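Local coordinates for protein myosin-I heavy chain (Dictyostelium discoideum, PDB 5EJR) that works as an actin-based motor with ATPase activity in early phagocytosis and adhesion, this chain being its second, C-terminal MyTH4-FERM tail unit, at residues I90-I93 with I94-I98; I98-H101 with E102-D105; L130-F133 with L134-F138. All blocks are in the same frame, centred on the assembly; numbering follows the deposited sequence.

In the fold
All three contacts are local and lie in the all-helical MyTH4 domain of this MyTH4-FERM tail. Contact 1 comes first along the chain and spans successive turns of helix 86-99. Contact 2 begins at Ile98, the residue where contact 1 ends, and closes the short turn that leads into helix 104-113; Arg104 reaches back to Gly97 O and so ties the two together. Contact 3 follows in series near the end of helix 121-137. None encloses another, yet they meet in space: Ile90 packs on Phe133, and the Phe138 ring lies against Gly97, Ile98 and Arg104, joining three consecutive helices.

Contact 1: residues I90-I93 with I94-I98; sequences IQSI and ISRGI
Ile90 and Ile94, one helical turn apart, run alongside each other in the same direction, with CG1 of Ile90 3.8 Å from CD1 of Ile94. The same CD1 also rests against the carbonyl oxygen of Ile90, while that oxygen takes the amide hydrogen of Ile94 (N to O 3.0 Å), the donor standing almost straight out from the carbonyl (C=O...N 160°). On another side of the helix Arg96 folds back over the preceding turn. Its CG stands anti to the backbone N (chi1 -174°) and the chain bends at chi3 (-62°), which brings the guanidinium over Ser92, so that Ser92 O lies over one of its faces and NH1 comes within 3.8 Å of Ile93 CA. Beneath these groups the backbone follows regular alpha-helical bonding, with Arg96 N donating to Ser92 O at 2.8 Å and Gly97 N to Ile93 O. Arg96 NH2 and Ser92 OG are 3.6 Å apart; both side chains instead find their partners on helix 58-75, where Glu70 forms a salt bridge with Arg96 and accepts from the serine hydroxyl, and Asn67 binds Arg96 NH1. The segments thus form the middle and later turns of helix 86-99, packed between helix 121-137, which meets Ile90 and Ile94 through Leu130, Phe133 and Thr137, and helix 58-75, which meets Ile93 and Arg96.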
loop_
_atom_site.group_PDB
_atom_site.type_symbol
_atom_site.label_atom_id
_atom_site.label_comp_id
_atom_site.label_asym_id
_atom_site.label_seq_id
_atom_site.Cartn_x
_atom_site.Cartn_y
_atom_site.Cartn_z
ATOM N N ILE A 90 7.543 2.823 -16.327
ATOM C CA ILE A 90 7.812 4.034 -15.547
ATOM C C ILE A 90 8.214 3.683 -14.090
ATOM O O ILE A 90 9.047 4.382 -13.530
ATOM C CB ILE A 90 6.657 5.073 -15.644
ATOM C CG1 ILE A 90 7.083 6.450 -15.071
ATOM C CG2 ILE A 90 5.352 4.554 -15.028
ATOM C CD1 ILE A 90 6.166 7.659 -15.511
ATOM N N GLN A 91 7.666 2.595 -13.497
ATOM C CA GLN A 91 8.070 2.163 -12.149
ATOM C C GLN A 91 9.581 1.824 -12.125
ATOM O O GLN A 91 10.273 2.216 -11.190
ATOM C CB GLN A 91 7.241 0.966 -11.688
ATOM C CG GLN A 91 5.914 1.388 -11.064
ATOM C CD GLN A 91 4.902 0.282 -11.128
ATOM O OE1 GLN A 91 5.210 -0.901 -10.959
ATOM N NE2 GLN A 91 3.669 0.637 -11.411
ATOM N N SER A 92 10.087 1.171 -13.203
ATOM C CA SER A 92 11.507 0.832 -13.400
ATOM C C SER A 92 12.365 2.101 -13.424
ATOM O O SER A 92 13.354 2.176 -12.693
ATOM C CB SER A 92 11.693 0.035 -14.688
ATOM O OG SER A 92 13.056 -0.291 -14.891
ATOM N N ILE A 93 11.932 3.132 -14.210
ATOM C CA ILE A 93 12.610 4.420 -14.353
ATOM C C ILE A 93 12.709 5.134 -13.032
ATOM O O ILE A 93 13.782 5.629 -12.696
ATOM C CB ILE A 93 11.947 5.322 -15.442
ATOM C CG1 ILE A 93 11.972 4.645 -16.831
ATOM C CG2 ILE A 93 12.598 6.726 -15.502
ATOM C CD1 ILE A 93 11.005 5.240 -17.855
ATOM N N ILE A 94 11.594 5.221 -12.289
ATOM C CA ILE A 94 11.609 5.932 -11.016
ATOM C C ILE A 94 12.425 5.136 -9.990
ATOM O O ILE A 94 13.188 5.749 -9.239
ATOM C CB ILE A 94 10.185 6.356 -10.560
ATOM C CG1 ILE A 94 9.771 7.662 -11.306
ATOM C CG2 ILE A 94 10.087 6.560 -9.043
ATOM C CD1 ILE A 94 8.393 7.688 -11.677
ATOM N N SER A 95 12.349 3.794 -10.033
ATOM C CA SER A 95 13.138 2.933 -9.131
ATOM C C SER A 95 14.632 3.204 -9.371
ATOM O O SER A 95 15.373 3.467 -8.414
ATOM C CB SER A 95 12.806 1.461 -9.353
ATOM O OG SER A 95 13.739 0.619 -8.691
ATOM N N ARG A 96 15.049 3.244 -10.670
ATOM C CA ARG A 96 16.435 3.545 -11.042
ATOM C C ARG A 96 16.855 4.903 -10.474
ATOM O O ARG A 96 17.936 5.011 -9.904
ATOM C CB ARG A 96 16.614 3.470 -12.570
ATOM C CG ARG A 96 18.063 3.626 -13.066
ATOM C CD ARG A 96 18.189 3.437 -14.562
ATOM N NE ARG A 96 17.789 2.100 -15.019
ATOM C CZ ARG A 96 16.625 1.813 -15.597
ATOM N NH1 ARG A 96 15.714 2.766 -15.785
ATOM N NH2 ARG A 96 16.352 0.571 -15.972
ATOM N N GLY A 97 15.977 5.906 -10.573
ATOM C CA GLY A 97 16.245 7.234 -10.030
ATOM C C GLY A 97 16.351 7.289 -8.521
ATOM O O GLY A 97 17.214 7.995 -7.993
ATOM N N ILE A 98 15.455 6.558 -7.817
ATOM C CA ILE A 98 15.433 6.449 -6.341
ATOM C C ILE A 98 16.773 5.876 -5.814
ATOM O O ILE A 98 17.431 6.525 -4.995
ATOM C CB ILE A 98 14.202 5.599 -5.842
ATOM C CG1 ILE A 98 12.879 6.398 -5.925
ATOM C CG2 ILE A 98 14.417 5.052 -4.421
ATOM C CD1 ILE A 98 11.607 5.559 -5.782
#

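Contact 2: residues I98-H101 with E102-D105; sequences IENH and ELRD
His101 ND1 lies over the outer part of one face of the Arg104 guanidinium, 3.7 Å from its plane, and His101 CA lies over a face as well. The imidazole and guanidinium planes are 68° apart, so the two groups are inclined to each other rather than stacked. At the guanidinium edge, close to its plane, Ile98 O accepts from NH2 at 2.9 Å. The arginine is extended from CG to NE, a reach that carries its end across the turn to carbonyls in the final turn of helix 86-99, NE donating a hydrogen bond to Gly97 O. An alanine in place of Arg104 is likely to leave Ile98 O and Gly97 O without their guanidinium donors and the turn less firmly tied to the helix end. At the imidazole edge, in plane, stands Glu102 OE2, 3.7 Å from His101 CD2, the carboxylate turned 69° from the ring. A water molecule donates to Glu99 O and, weakly, to Glu102 OE1. Asn100, the first residue to leave helical angles, places its CB 3.9 Å from Leu103 CD2; its amide binds Lys63 and Arg96 O. Leu103 N donates to Asn100 O at 3.1 Å, approaching from above the carbonyl plane. This bond closes a type I beta turn over Asn100-Leu103 at the protein surface, one of the short connections of the MyTH4 helical bundle, joining helix 86-99 to helix 104-113.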
loop_
_atom_site.group_PDB
_atom_site.type_symbol
_atom_site.label_atom_id
_atom_site.label_comp_id
_atom_site.label_asym_id
_atom_site.label_seq_id
_atom_site.Cartn_x
_atom_site.Cartn_y
_atom_site.Cartn_z
ATOM N N ILE A 98 15.455 6.558 -7.817
ATOM C CA ILE A 98 15.433 6.449 -6.341
ATOM C C ILE A 98 16.773 5.876 -5.814
ATOM O O ILE A 98 17.431 6.525 -4.995
ATOM C CB ILE A 98 14.202 5.599 -5.842
ATOM C CG1 ILE A 98 12.879 6.398 -5.925
ATOM C CG2 ILE A 98 14.417 5.052 -4.421
ATOM C CD1 ILE A 98 11.607 5.559 -5.782
ATOM N N GLU A 99 17.166 4.675 -6.304
ATOM C CA GLU A 99 18.354 3.971 -5.827
ATOM C C GLU A 99 19.682 4.455 -6.446
ATOM O O GLU A 99 20.713 4.375 -5.770
ATOM C CB GLU A 99 18.204 2.444 -5.940
ATOM C CG GLU A 99 17.979 1.889 -7.335
ATOM C CD GLU A 99 16.864 0.864 -7.451
ATOM O OE1 GLU A 99 15.864 0.980 -6.703
ATOM O OE2 GLU A 99 16.957 -0.011 -8.342
ATOM N N ASN A 100 19.669 4.963 -7.690
ATOM C CA ASN A 100 20.891 5.490 -8.305
ATOM C C ASN A 100 20.783 7.002 -8.313
ATOM O O ASN A 100 20.341 7.629 -9.277
ATOM C CB ASN A 100 21.149 4.889 -9.678
ATOM C CG ASN A 100 21.214 3.391 -9.645
ATOM O OD1 ASN A 100 22.238 2.801 -9.278
ATOM N ND2 ASN A 100 20.104 2.749 -9.992
ATOM N N HIS A 101 21.089 7.560 -7.161
ATOM C CA HIS A 101 21.056 8.964 -6.794
ATOM C C HIS A 101 21.791 9.915 -7.775
ATOM O O HIS A 101 21.316 11.029 -8.043
ATOM C CB HIS A 101 21.619 9.053 -5.374
ATOM C CG HIS A 101 22.219 10.358 -4.998
ATOM N ND1 HIS A 101 21.453 11.360 -4.422
ATOM C CD2 HIS A 101 23.510 10.767 -5.065
ATOM C CE1 HIS A 101 22.288 12.367 -4.206
ATOM N NE2 HIS A 101 23.541 12.054 -4.577
ATOM N N GLU A 102 22.956 9.480 -8.283
ATOM C CA GLU A 102 23.819 10.252 -9.185
ATOM C C GLU A 102 23.355 10.151 -10.650
ATOM O O GLU A 102 23.931 10.779 -11.540
ATOM C CB GLU A 102 25.318 9.877 -8.983
ATOM C CG GLU A 102 25.646 8.385 -8.878
ATOM C CD GLU A 102 25.078 7.611 -7.699
ATOM O OE1 GLU A 102 24.285 6.667 -7.933
ATOM O OE2 GLU A 102 25.368 7.992 -6.542
ATOM N N LEU A 103 22.257 9.432 -10.878
ATOM C CA LEU A 103 21.648 9.263 -12.198
ATOM C C LEU A 103 20.400 10.159 -12.368
ATOM O O LEU A 103 19.786 10.146 -13.434
ATOM C CB LEU A 103 21.272 7.787 -12.351
ATOM C CG LEU A 103 21.593 7.085 -13.655
ATOM C CD1 LEU A 103 23.036 7.294 -14.071
ATOM C CD2 LEU A 103 21.315 5.615 -13.531
ATOM N N ARG A 104 20.052 10.951 -11.333
ATOM C CA ARG A 104 18.837 11.775 -11.285
ATOM C C ARG A 104 18.799 12.895 -12.319
ATOM O O ARG A 104 17.815 12.962 -13.061
ATOM C CB ARG A 104 18.580 12.303 -9.875
ATOM C CG ARG A 104 18.075 11.182 -8.979
ATOM C CD ARG A 104 18.106 11.555 -7.523
ATOM N NE ARG A 104 17.770 10.408 -6.681
ATOM C CZ ARG A 104 17.597 10.486 -5.372
ATOM N NH1 ARG A 104 17.732 11.644 -4.749
ATOM N NH2 ARG A 104 17.288 9.405 -4.673
ATOM N N ASP A 105 19.859 13.739 -12.399
ATOM C CA ASP A 105 19.972 14.818 -13.402
ATOM C C ASP A 105 19.862 14.259 -14.819
ATOM O O ASP A 105 19.176 14.847 -15.661
ATOM C CB ASP A 105 21.296 15.575 -13.253
ATOM C CG ASP A 105 21.374 16.438 -12.018
ATOM O OD1 ASP A 105 20.321 16.666 -11.383
ATOM O OD2 ASP A 105 22.483 16.886 -11.687
HETATM O O HOH W 1 23.718 4.297 -5.535
#

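Contact 3: residues L130-F133 with L134-F138; sequences LIYF and LSITF
Tyr132 O is gripped by two donors from the next turn, the hydroxyl of Ser135 (OG to O 2.7 Å) and the amide of Ile136 (N to O 3.0 Å). Ser135 OG lies between its own backbone N and carbonyl carbon (chi1 72°), a position from which the hydroxyl turns back along the helix to that oxygen. Two residues on, Thr137 OG1 donates to Phe133 O at 2.8 Å, nearly in line with the carbonyl (170°), so this buried oxygen is satisfied by a side chain as the helix runs out. Ile136 fits against both aromatic rings: its CG2 stands over the face of Tyr132, 4.2 Å from the ring centroid, in a CH-pi contact, while its CD1 meets the edge of the Phe133 ring at CD1, 3.7 Å away. Farther round the helix, Leu130 CD1 touches Leu134 CG at 4.1 Å. All of this is buried near the end of helix 121-137, where Phe200 of helix 194-205 stacks on Tyr132 and meets Phe133 edge-to-face, helix 164-178 covers Ile131 and Ser135, helix 86-99 packs on Leu130, Phe133 and Thr137, and helix 104-113 lies on Leu130 and Leu134.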
loop_
_atom_site.group_PDB
_atom_site.type_symbol
_atom_site.label_atom_id
_atom_site.label_comp_id
_atom_site.label_asym_id
_atom_site.label_seq_id
_atom_site.Cartn_x
_atom_site.Cartn_y
_atom_site.Cartn_z
ATOM N N LEU A 130 6.095 11.989 -17.455
ATOM C CA LEU A 130 7.250 11.373 -16.800
ATOM C C LEU A 130 7.946 12.401 -15.920
ATOM O O LEU A 130 8.275 12.077 -14.790
ATOM C CB LEU A 130 8.213 10.749 -17.839
ATOM C CG LEU A 130 9.611 10.271 -17.361
ATOM C CD1 LEU A 130 9.511 9.219 -16.262
ATOM C CD2 LEU A 130 10.385 9.699 -18.508
ATOM N N ILE A 131 8.095 13.655 -16.388
ATOM C CA ILE A 131 8.725 14.718 -15.589
ATOM C C ILE A 131 7.905 14.964 -14.314
ATOM O O ILE A 131 8.472 15.146 -13.227
ATOM C CB ILE A 131 8.948 16.005 -16.422
ATOM C CG1 ILE A 131 10.044 15.764 -17.495
ATOM C CG2 ILE A 131 9.300 17.188 -15.529
ATOM C CD1 ILE A 131 10.103 16.797 -18.652
ATOM N N TYR A 132 6.566 14.946 -14.451
ATOM C CA TYR A 132 5.672 15.105 -13.301
ATOM C C TYR A 132 5.934 14.008 -12.255
ATOM O O TYR A 132 6.078 14.318 -11.070
ATOM C CB TYR A 132 4.200 15.064 -13.749
ATOM C CG TYR A 132 3.254 14.856 -12.587
ATOM C CD1 TYR A 132 2.928 15.905 -11.733
ATOM C CD2 TYR A 132 2.729 13.595 -12.305
ATOM C CE1 TYR A 132 2.093 15.713 -10.634
ATOM C CE2 TYR A 132 1.899 13.389 -11.200
ATOM C CZ TYR A 132 1.572 14.455 -10.378
ATOM O OH TYR A 132 0.732 14.277 -9.302
ATOM N N PHE A 133 5.961 12.736 -12.705
ATOM C CA PHE A 133 6.160 11.556 -11.858
ATOM C C PHE A 133 7.567 11.488 -11.274
ATOM O O PHE A 133 7.742 10.947 -10.181
ATOM C CB PHE A 133 5.757 10.264 -12.580
ATOM C CG PHE A 133 4.261 10.098 -12.763
ATOM C CD1 PHE A 133 3.403 10.101 -11.669
ATOM C CD2 PHE A 133 3.716 9.891 -14.027
ATOM C CE1 PHE A 133 2.017 9.946 -11.842
ATOM C CE2 PHE A 133 2.331 9.739 -14.201
ATOM C CZ PHE A 133 1.489 9.772 -13.107
ATOM N N LEU A 134 8.561 12.128 -11.930
ATOM C CA LEU A 134 9.896 12.216 -11.353
ATOM C C LEU A 134 9.842 13.286 -10.271
ATOM O O LEU A 134 10.350 13.066 -9.165
ATOM C CB LEU A 134 10.973 12.630 -12.389
ATOM C CG LEU A 134 11.267 11.703 -13.559
ATOM C CD1 LEU A 134 12.124 12.416 -14.597
ATOM C CD2 LEU A 134 11.973 10.441 -13.106
ATOM N N SER A 135 9.239 14.453 -10.588
ATOM C CA SER A 135 9.169 15.598 -9.666
ATOM C C SER A 135 8.411 15.305 -8.354
ATOM O O SER A 135 8.692 15.951 -7.352
ATOM C CB SER A 135 8.598 16.833 -10.358
ATOM O OG SER A 135 7.210 16.681 -10.604
ATOM N N ILE A 136 7.473 14.342 -8.361
ATOM C CA ILE A 136 6.765 13.975 -7.129
ATOM C C ILE A 136 7.640 13.064 -6.233
ATOM O O ILE A 136 7.450 13.056 -5.014
ATOM C CB ILE A 136 5.334 13.402 -7.353
ATOM C CG1 ILE A 136 5.324 12.217 -8.323
ATOM C CG2 ILE A 136 4.356 14.506 -7.786
ATOM C CD1 ILE A 136 4.063 11.343 -8.288
ATOM N N THR A 137 8.636 12.357 -6.835
ATOM C CA THR A 137 9.518 11.405 -6.142
ATOM C C THR A 137 10.827 12.019 -5.603
ATOM O O THR A 137 11.063 12.005 -4.396
ATOM C CB THR A 137 9.788 10.203 -7.048
ATOM O OG1 THR A 137 8.588 9.916 -7.759
ATOM C CG2 THR A 137 10.207 8.956 -6.256
ATOM N N PHE A 138 11.692 12.505 -6.491
ATOM C CA PHE A 138 12.993 13.045 -6.100
ATOM C C PHE A 138 13.299 14.327 -6.847
ATOM O O PHE A 138 12.792 14.570 -7.938
ATOM C CB PHE A 138 14.124 11.993 -6.288
ATOM C CG PHE A 138 14.094 11.270 -7.611
ATOM C CD1 PHE A 138 14.584 11.874 -8.767
ATOM C CD2 PHE A 138 13.514 10.017 -7.721
ATOM C CE1 PHE A 138 14.504 11.230 -10.002
ATOM C CE2 PHE A 138 13.440 9.370 -8.956
ATOM C CZ PHE A 138 13.931 9.984 -10.090
#